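PDB 4B9G: CS6 fimbrial subunit B, CS6 fimbrial subunit A from Escherichia coli, which forms, as a subunit completed here by an engineered donor strand from CssA, part of the CS6 colonization factor through which enterotoxigenic Escherichia coli probably adheres to the host. Local coordinates for residues A[76-81]-A[124-129]. Numbering follows the deposited sequence.
Sequences PDQNMN and GYSSGT
Gln78 and Met80 meet Tyr125 and Ser126 in a buried contact at one end of the CssB β-sandwich, where the start of strand 79-88 faces the loop leading into strand 128-142. The amide of Gln78 grips Ser126 at two points. Its OE1 accepts the backbone N of Ser126 at 2.8 Å on a lone pair in the carbonyl plane, with an almost straight N-H...O angle of 175°. Its NE2 donates to Ser126 OG at 3.0 Å, the hydroxyl lying near the amide plane, so the two bonds together fix the rotation of the amide. The Gln78 chain is extended beyond CG (chi2 -173°), which carries this amide across to the loop. CssB has the incomplete immunoglobulin-like fold of chaperone-usher pilins, completed in this fusion by a CssA donor strand; the present contact ties two non-adjacent strands of that fold together at their ends, through side chains and backbone polar atoms at the loop-strand boundary. Met80 lies over one face of the Tyr125 ring: its CE sits 4.1 Å from the ring centroid, only 5° off the normal, a CH-pi contact, while SD makes a more distant Met-aromatic approach. Nearer the phenol end, Met80 CG packs 3.7 Å from Tyr125 CZ. At the ring edge, in plane, Asn79 O lies 3.1 Å from Tyr125 OH, which is hydrogen-bonded to Tyr115 OH. Tyr120 and Tyr130 meet the same ring, and Ile160, in the fused CssA donor strand of this construct, touches both Met80 and Tyr125.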
loop_
_atom_site.group_PDB
_atom_site.type_symbol
_atom_site.label_atom_id
_atom_site.label_comp_id
_atom_site.label_asym_id
_atom_site.label_seq_id
_atom_site.Cartn_x
_atom_site.Cartn_y
_atom_site.Cartn_z
ATOM N N PRO A 76 20.094 -5.878 1.726
ATOM C CA PRO A 76 19.229 -5.857 0.547
ATOM C C PRO A 76 18.704 -7.233 0.123
ATOM O O PRO A 76 17.764 -7.279 -0.658
ATOM C CB PRO A 76 20.139 -5.270 -0.543
ATOM C CG PRO A 76 21.521 -5.546 -0.075
ATOM C CD PRO A 76 21.460 -5.431 1.413
ATOM N N ASP A 77 19.299 -8.320 0.604
ATOM C CA ASP A 77 18.849 -9.659 0.225
ATOM C C ASP A 77 17.637 -10.149 1.019
ATOM O O ASP A 77 17.126 -11.230 0.740
ATOM C CB ASP A 77 19.997 -10.677 0.365
ATOM C CG ASP A 77 21.205 -10.324 -0.464
ATOM O OD1 ASP A 77 21.038 -9.768 -1.570
ATOM O OD2 ASP A 77 22.331 -10.628 -0.013
ATOM N N GLN A 78 17.193 -9.375 2.008
ATOM C CA GLN A 78 16.036 -9.747 2.816
ATOM C C GLN A 78 14.871 -8.820 2.511
ATOM O O GLN A 78 15.008 -7.590 2.584
ATOM C CB GLN A 78 16.390 -9.676 4.299
ATOM C CG GLN A 78 17.450 -10.661 4.700
ATOM C CD GLN A 78 17.661 -10.696 6.193
ATOM O OE1 GLN A 78 16.737 -10.516 6.962
ATOM N NE2 GLN A 78 18.882 -10.931 6.610
ATOM N N ASN A 79 13.730 -9.387 2.144
ATOM C CA ASN A 79 12.587 -8.566 1.792
ATOM C C ASN A 79 11.279 -9.312 2.046
ATOM O O ASN A 79 11.250 -10.542 2.157
ATOM C CB ASN A 79 12.704 -8.098 0.341
ATOM C CG ASN A 79 12.787 -9.259 -0.627
ATOM O OD1 ASN A 79 11.903 -10.103 -0.676
ATOM N ND2 ASN A 79 13.884 -9.343 -1.350
ATOM N N MET A 80 10.215 -8.526 2.172
ATOM C CA MET A 80 8.864 -9.017 2.426
ATOM C C MET A 80 7.975 -8.631 1.255
ATOM O O MET A 80 7.925 -7.464 0.875
ATOM C CB MET A 80 8.317 -8.384 3.706
ATOM C CG MET A 80 9.161 -8.661 4.937
ATOM S SD MET A 80 8.464 -7.802 6.350
ATOM C CE MET A 80 9.588 -8.316 7.654
ATOM N N ASN A 81 7.240 -9.602 0.726
ATOM C CA ASN A 81 6.251 -9.375 -0.309
ATOM C C ASN A 81 4.874 -9.095 0.293
ATOM O O ASN A 81 4.507 -9.699 1.305
ATOM C CB ASN A 81 6.122 -10.614 -1.192
ATOM C CG ASN A 81 7.384 -10.951 -1.932
ATOM O OD1 ASN A 81 8.121 -10.080 -2.345
ATOM N ND2 ASN A 81 7.633 -12.239 -2.104
ATOM N N GLY A 124 15.522 -17.021 9.135
ATOM C CA GLY A 124 14.441 -16.054 9.146
ATOM C C GLY A 124 14.927 -14.620 8.988
ATOM O O GLY A 124 16.077 -14.373 8.643
ATOM N N TYR A 125 14.027 -13.672 9.201
ATOM C CA TYR A 125 14.342 -12.266 8.999
ATOM C C TYR A 125 15.236 -11.704 10.103
ATOM O O TYR A 125 15.070 -12.024 11.285
ATOM C CB TYR A 125 13.052 -11.441 8.971
ATOM C CG TYR A 125 12.201 -11.643 7.744
ATOM C CD1 TYR A 125 12.618 -11.163 6.511
ATOM C CD2 TYR A 125 10.975 -12.279 7.824
ATOM C CE1 TYR A 125 11.842 -11.334 5.379
ATOM C CE2 TYR A 125 10.189 -12.464 6.699
ATOM C CZ TYR A 125 10.633 -11.984 5.486
ATOM O OH TYR A 125 9.855 -12.155 4.362
ATOM N N SER A 126 16.157 -10.843 9.715
ATOM C CA SER A 126 16.944 -10.092 10.675
ATOM C C SER A 126 16.127 -8.959 11.323
ATOM O O SER A 126 15.249 -8.352 10.700
ATOM C CB SER A 126 18.165 -9.482 9.995
ATOM O OG SER A 126 19.065 -10.465 9.533
ATOM N N SER A 127 16.433 -8.655 12.580
ATOM C CA SER A 127 15.900 -7.456 13.211
ATOM C C SER A 127 16.235 -6.220 12.376
ATOM O O SER A 127 17.365 -6.088 11.906
ATOM C CB SER A 127 16.511 -7.273 14.602
ATOM O OG SER A 127 16.163 -8.311 15.496
ATOM N N GLY A 128 15.290 -5.285 12.252
ATOM C CA GLY A 128 15.533 -4.032 11.560
ATOM C C GLY A 128 14.276 -3.501 10.894
ATOM O O GLY A 128 13.167 -4.040 11.063
ATOM N N THR A 129 14.460 -2.417 10.151
ATOM C CA THR A 129 13.384 -1.798 9.394
ATOM C C THR A 129 13.359 -2.323 7.962
ATOM O O THR A 129 14.414 -2.448 7.327
ATOM C CB THR A 129 13.570 -0.275 9.389
ATOM O OG1 THR A 129 13.530 0.192 10.742
ATOM C CG2 THR A 129 12.502 0.422 8.576
#